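Local coordinates for protein family 88 glycosyl hydrolase (Bacteroides thetaiotaomicron, PDB 5NOA) that probably acts as a polysaccharide lyase that removes rhamnose caps from arabinogalactan proteins such as gum arabic, though its sequence family is generally assigned hydrolase activity, at residues Tyr297-Gly302 with Gly306-Ala311; Ala234-Val239 with Ile254-Thr259. All blocks are in the same frame, centred on the assembly; numbering follows the deposited sequence.

Contact 1 of 2, residues Tyr297-Gly302 with Gly306-Ala311; sequences YGLQWG and GFLDSA
W301 and F307 meet rim to rim, their side chains side by side and pointing the same way. W301 CZ3 lies 3.6 Å from F307 CD2, and W301 CH2 lies 3.7 Å from F307 CE2. The two planes differ by only 16°, yet neither ring covers the face of the other, so this is not a stack. W301 has CG anti to the backbone N (chi1 -174°), which swings the six-membered ring toward F307. L299 and L308 cross at about a right angle, with L299 CD2 4.0 Å from L308 CD1. The same L308 methyl, CD1, rests 3.7 Å from G302 CA. A CB on G302 would run into it, so the glycine lets the leucine sit close to the helix end. G302 O accepts two backbone bonds. F307 N, at 2.9 Å from G302 O, lies in the carbonyl plane; L308 N, at 3.0 Å from G302 O, sits well above it. With G306 at positive phi (83°), the bond from F307 resembles the six-to-one bond of a Schellman motif. D309 then N-caps the next helix through OD1 to H312 N. The contact thus forms the turn between helices 289-304 and 310-328. L299 and L308 also reach helix 250-266 at A261, while W301 packs on helices 226-242 and 358-377.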
loop_
_atom_site.group_PDB
_atom_site.type_symbol
_atom_site.label_atom_id
_atom_site.label_comp_id
_atom_site.label_asym_id
_atom_site.label_seq_id
_atom_site.Cartn_x
_atom_site.Cartn_y
_atom_site.Cartn_z
ATOM N N TYR A 297 -6.605 6.317 -2.583
ATOM C CA TYR A 297 -5.273 6.898 -2.701
ATOM C C TYR A 297 -4.737 6.818 -4.102
ATOM O O TYR A 297 -4.314 7.811 -4.697
ATOM C CB TYR A 297 -4.263 6.204 -1.761
ATOM C CG TYR A 297 -2.842 6.652 -1.995
ATOM C CD1 TYR A 297 -2.452 7.946 -1.721
ATOM C CD2 TYR A 297 -1.901 5.787 -2.535
ATOM C CE1 TYR A 297 -1.157 8.359 -1.928
ATOM C CE2 TYR A 297 -0.594 6.213 -2.767
ATOM C CZ TYR A 297 -0.226 7.521 -2.471
ATOM O OH TYR A 297 1.069 7.966 -2.673
ATOM N N GLY A 298 -4.690 5.606 -4.665
ATOM C CA GLY A 298 -3.991 5.427 -5.952
ATOM C C GLY A 298 -4.675 6.174 -7.083
ATOM O O GLY A 298 -4.011 6.773 -7.923
ATOM N N LEU A 299 -6.019 6.128 -7.102
ATOM C CA LEU A 299 -6.753 6.822 -8.156
ATOM C C LEU A 299 -6.602 8.334 -7.993
ATOM O O LEU A 299 -6.359 9.038 -8.976
ATOM C CB LEU A 299 -8.207 6.441 -8.187
ATOM C CG LEU A 299 -8.512 4.988 -8.558
ATOM C CD1 LEU A 299 -9.992 4.720 -8.443
ATOM C CD2 LEU A 299 -8.027 4.638 -9.931
ATOM N N GLN A 300 -6.754 8.855 -6.781
ATOM C CA GLN A 300 -6.605 10.303 -6.626
ATOM C C GLN A 300 -5.185 10.725 -6.924
ATOM O O GLN A 300 -4.950 11.781 -7.523
ATOM C CB GLN A 300 -7.012 10.749 -5.242
ATOM C CG GLN A 300 -7.008 12.296 -5.098
ATOM C CD GLN A 300 -8.142 12.949 -5.894
ATOM O OE1 GLN A 300 -9.271 12.980 -5.432
ATOM N NE2 GLN A 300 -7.861 13.408 -7.106
ATOM N N TRP A 301 -4.201 9.915 -6.492
ATOM C CA TRP A 301 -2.814 10.250 -6.760
ATOM C C TRP A 301 -2.590 10.299 -8.253
ATOM O O TRP A 301 -1.959 11.225 -8.802
ATOM C CB TRP A 301 -1.835 9.258 -6.084
ATOM C CG TRP A 301 -0.435 9.703 -6.251
ATOM C CD1 TRP A 301 0.254 10.521 -5.389
ATOM C CD2 TRP A 301 0.442 9.462 -7.360
ATOM N NE1 TRP A 301 1.495 10.789 -5.889
ATOM C CE2 TRP A 301 1.630 10.196 -7.113
ATOM C CE3 TRP A 301 0.347 8.725 -8.546
ATOM C CZ2 TRP A 301 2.689 10.237 -8.014
ATOM C CZ3 TRP A 301 1.428 8.781 -9.456
ATOM C CH2 TRP A 301 2.575 9.520 -9.157
ATOM N N GLY A 302 -3.096 9.312 -8.971
ATOM C CA GLY A 302 -2.898 9.286 -10.431
ATOM C C GLY A 302 -3.541 10.439 -11.163
ATOM O O GLY A 302 -2.976 10.942 -12.163
ATOM N N GLY A 306 -1.114 13.417 -13.029
ATOM C CA GLY A 306 -1.131 13.538 -14.460
ATOM C C GLY A 306 -1.047 12.260 -15.247
ATOM O O GLY A 306 -0.755 12.280 -16.432
ATOM N N PHE A 307 -1.326 11.155 -14.585
ATOM C CA PHE A 307 -1.335 9.853 -15.245
ATOM C C PHE A 307 -2.697 9.317 -15.581
ATOM O O PHE A 307 -2.806 8.458 -16.462
ATOM C CB PHE A 307 -0.565 8.862 -14.388
ATOM C CG PHE A 307 0.854 9.249 -14.195
ATOM C CD1 PHE A 307 1.741 9.207 -15.259
ATOM C CD2 PHE A 307 1.302 9.709 -12.979
ATOM C CE1 PHE A 307 3.048 9.598 -15.096
ATOM C CE2 PHE A 307 2.613 10.112 -12.808
ATOM C CZ PHE A 307 3.487 10.048 -13.867
ATOM N N LEU A 308 -3.725 9.791 -14.883
ATOM C CA LEU A 308 -5.091 9.303 -15.036
ATOM C C LEU A 308 -6.023 10.411 -15.428
ATOM O O LEU A 308 -5.822 11.548 -15.018
ATOM C CB LEU A 308 -5.612 8.656 -13.721
ATOM C CG LEU A 308 -4.801 7.475 -13.216
ATOM C CD1 LEU A 308 -5.429 6.981 -11.922
ATOM C CD2 LEU A 308 -4.714 6.358 -14.243
ATOM N N ASP A 309 -7.034 10.068 -16.203
ATOM C CA ASP A 309 -7.992 11.023 -16.756
ATOM C C ASP A 309 -8.868 11.626 -15.648
ATOM O O ASP A 309 -9.668 10.933 -15.037
ATOM C CB ASP A 309 -8.829 10.263 -17.787
ATOM C CG ASP A 309 -9.859 11.106 -18.542
ATOM O OD1 ASP A 309 -10.496 11.972 -17.948
ATOM O OD2 ASP A 309 -10.068 10.808 -19.745
ATOM N N SER A 310 -8.736 12.921 -15.384
ATOM C CA SER A 310 -9.489 13.570 -14.289
ATOM C C SER A 310 -10.979 13.369 -14.340
ATOM O O SER A 310 -11.617 13.028 -13.350
ATOM C CB SER A 310 -9.213 15.067 -14.274
ATOM O OG SER A 310 -7.841 15.269 -14.058
ATOM N N ALA A 311 -11.558 13.657 -15.506
ATOM C CA ALA A 311 -13.009 13.596 -15.688
ATOM C C ALA A 311 -13.548 12.178 -15.492
ATOM O O ALA A 311 -14.651 12.001 -14.987
ATOM C CB ALA A 311 -13.406 14.130 -17.058
#

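Contact 2 of 2, residues Ala234-Val239 with Ile254-Thr259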
loop_
_atom_site.group_PDB
_atom_site.type_symbol
_atom_site.label_atom_id
_atom_site.label_comp_id
_atom_site.label_asym_id
_atom_site.label_seq_id
_atom_site.Cartn_x
_atom_site.Cartn_y
_atom_site.Cartn_z
ATOM N N ALA A 234 -1.678 1.267 -5.205
ATOM C CA ALA A 234 -0.959 2.211 -4.350
ATOM C C ALA A 234 0.552 2.113 -4.488
ATOM O O ALA A 234 1.250 3.119 -4.457
ATOM C CB ALA A 234 -1.351 1.993 -2.897
ATOM N N GLY A 235 1.046 0.892 -4.653
ATOM C CA GLY A 235 2.461 0.708 -4.870
ATOM C C GLY A 235 2.974 1.306 -6.149
ATOM O O GLY A 235 4.033 1.930 -6.178
ATOM N N LEU A 236 2.219 1.138 -7.228
ATOM C CA LEU A 236 2.570 1.746 -8.482
ATOM C C LEU A 236 2.541 3.275 -8.395
ATOM O O LEU A 236 3.410 3.943 -8.966
ATOM C CB LEU A 236 1.680 1.256 -9.611
ATOM C CG LEU A 236 1.941 -0.161 -10.081
ATOM C CD1 LEU A 236 0.810 -0.668 -10.969
ATOM C CD2 LEU A 236 3.294 -0.280 -10.769
ATOM N N ALA A 237 1.579 3.842 -7.683
ATOM C CA ALA A 237 1.572 5.288 -7.462
ATOM C C ALA A 237 2.844 5.722 -6.764
ATOM O O ALA A 237 3.467 6.685 -7.179
ATOM C CB ALA A 237 0.325 5.682 -6.683
ATOM N N LYS A 238 3.253 5.008 -5.729
ATOM C CA LYS A 238 4.481 5.391 -5.025
ATOM C C LYS A 238 5.730 5.253 -5.890
ATOM O O LYS A 238 6.638 6.089 -5.805
ATOM C CB LYS A 238 4.586 4.591 -3.748
ATOM C CG LYS A 238 3.602 5.074 -2.705
ATOM C CD LYS A 238 3.548 4.149 -1.535
ATOM C CE LYS A 238 4.607 4.383 -0.531
ATOM N NZ LYS A 238 4.509 5.694 0.174
ATOM N N VAL A 239 5.764 4.249 -6.761
ATOM C CA VAL A 239 6.873 4.123 -7.718
ATOM C C VAL A 239 6.904 5.348 -8.617
ATOM O O VAL A 239 7.981 5.970 -8.798
ATOM C CB VAL A 239 6.766 2.840 -8.557
ATOM C CG1 VAL A 239 7.657 2.885 -9.783
ATOM C CG2 VAL A 239 7.106 1.632 -7.725
ATOM N N ILE A 254 3.758 3.186 -16.152
ATOM C CA ILE A 254 2.631 4.059 -16.403
ATOM C C ILE A 254 1.527 3.286 -17.093
ATOM O O ILE A 254 0.336 3.406 -16.721
ATOM C CB ILE A 254 3.057 5.277 -17.255
ATOM C CG1 ILE A 254 4.040 6.170 -16.457
ATOM C CG2 ILE A 254 1.847 6.033 -17.780
ATOM C CD1 ILE A 254 4.692 7.247 -17.268
ATOM N N ASP A 255 1.910 2.510 -18.101
ATOM C CA ASP A 255 0.922 1.759 -18.876
ATOM C C ASP A 255 0.146 0.792 -17.983
ATOM O O ASP A 255 -1.074 0.683 -18.080
ATOM C CB ASP A 255 1.569 1.000 -20.043
ATOM C CG ASP A 255 1.984 1.900 -21.214
ATOM O OD1 ASP A 255 1.643 3.094 -21.210
ATOM O OD2 ASP A 255 2.694 1.392 -22.118
ATOM N N ARG A 256 0.861 0.089 -17.110
ATOM C CA ARG A 256 0.182 -0.831 -16.202
ATOM C C ARG A 256 -0.670 -0.107 -15.173
ATOM O O ARG A 256 -1.756 -0.560 -14.830
ATOM C CB ARG A 256 1.183 -1.753 -15.504
ATOM C CG ARG A 256 0.575 -2.753 -14.547
ATOM C CD ARG A 256 -0.392 -3.753 -15.136
ATOM N NE ARG A 256 0.310 -4.705 -15.974
ATOM C CZ ARG A 256 0.235 -4.776 -17.285
ATOM N NH1 ARG A 256 -0.510 -3.905 -18.013
ATOM N NH2 ARG A 256 0.964 -5.684 -17.905
ATOM N N PHE A 257 -0.163 0.989 -14.645
ATOM C CA PHE A 257 -0.955 1.798 -13.722
ATOM C C PHE A 257 -2.276 2.220 -14.368
ATOM O O PHE A 257 -3.314 2.110 -13.744
ATOM C CB PHE A 257 -0.129 3.000 -13.303
ATOM C CG PHE A 257 -0.775 3.884 -12.296
ATOM C CD1 PHE A 257 -1.005 3.468 -11.011
ATOM C CD2 PHE A 257 -1.043 5.197 -12.597
ATOM C CE1 PHE A 257 -1.553 4.314 -10.054
ATOM C CE2 PHE A 257 -1.603 6.038 -11.656
ATOM C CZ PHE A 257 -1.862 5.592 -10.393
ATOM N N ARG A 258 -2.213 2.661 -15.620
ATOM C CA ARG A 258 -3.425 3.077 -16.297
ATOM C C ARG A 258 -4.398 1.923 -16.537
ATOM O O ARG A 258 -5.612 2.119 -16.395
ATOM C CB ARG A 258 -3.110 3.761 -17.619
ATOM C CG ARG A 258 -2.451 5.125 -17.396
ATOM C CD ARG A 258 -2.352 5.832 -18.712
ATOM N NE ARG A 258 -1.662 7.085 -18.665
ATOM C CZ ARG A 258 -0.658 7.446 -19.447
ATOM N NH1 ARG A 258 -0.174 6.682 -20.415
ATOM N NH2 ARG A 258 -0.162 8.643 -19.246
ATOM N N THR A 259 -3.877 0.738 -16.909
ATOM C CA THR A 259 -4.776 -0.404 -17.166
ATOM C C THR A 259 -5.439 -0.868 -15.868
ATOM O O THR A 259 -6.653 -1.117 -15.799
ATOM C CB THR A 259 -4.073 -1.587 -17.869
ATOM O OG1 THR A 259 -3.059 -2.260 -17.056
ATOM C CG2 THR A 259 -3.539 -1.173 -19.174
#
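F257 and L236 carry most of this contact between segments 234-239 and 254-259 of helices 226-242 and 250-266. F257 has CG anti to the backbone N (chi1 -177°), which sends its ring across to the other helix. Ring atom CD1 of F257 lies 3.7 Å from L236 CB. The next ring atom, F257 CE1, comes within 4.1 Å of A237 CB and also approaches the A237 backbone N. L236 answers from its own side: its CD1 methyl ends 4.1 Å from F257 CA, at the root of the phenylalanine. The same methyl, L236 CD1, is 4.1 Å from R256 CG. Only the aliphatic part of R256 takes part. The chain bends at chi2 and chi3, and its end leads away to a salt bridge with D193 and a cation-pi contact with Y197. R256 NH1 also donates to T259 OG1 at 3.2 Å, one turn along. Cutting this arginine back to an alanine would probably leave D193 without its charged mate and open a gap beside the L236 methyl. The segment axes pass 10.1 Å apart at 145°, so the helices run roughly antiparallel, as in the helical hairpins of this (alpha/alpha)6-barrel clan. The side-chain contacts across the interface are apolar: shape and burial hold the two helices together, and the polar bonds of R256 lie to one side of the interface.

How the contacts relate
Contacts 1 and 2 touch directly, with centres about 10 Å apart, and both lie within the family 88 sequence range. Contact 2 closes first along the chain; contact 1 follows at the end of the next helix. The loop at 306-308 packs against the second helix of contact 2. F307 O lies 2.8 Å from R258 NE, a probable hydrogen bond, and F307 CE1 lies 3.6 Å from I254 CD1. The helix at 297-302 reaches both helices of contact 2: W301 CE3 is 3.6 Å from A237 CB, and G298 O is 3.5 Å from F257 CZ. F257, W301 and F307 thus bridge the two contacts, so that helices 226-242, 250-266 and 289-304 pack together beside the turn.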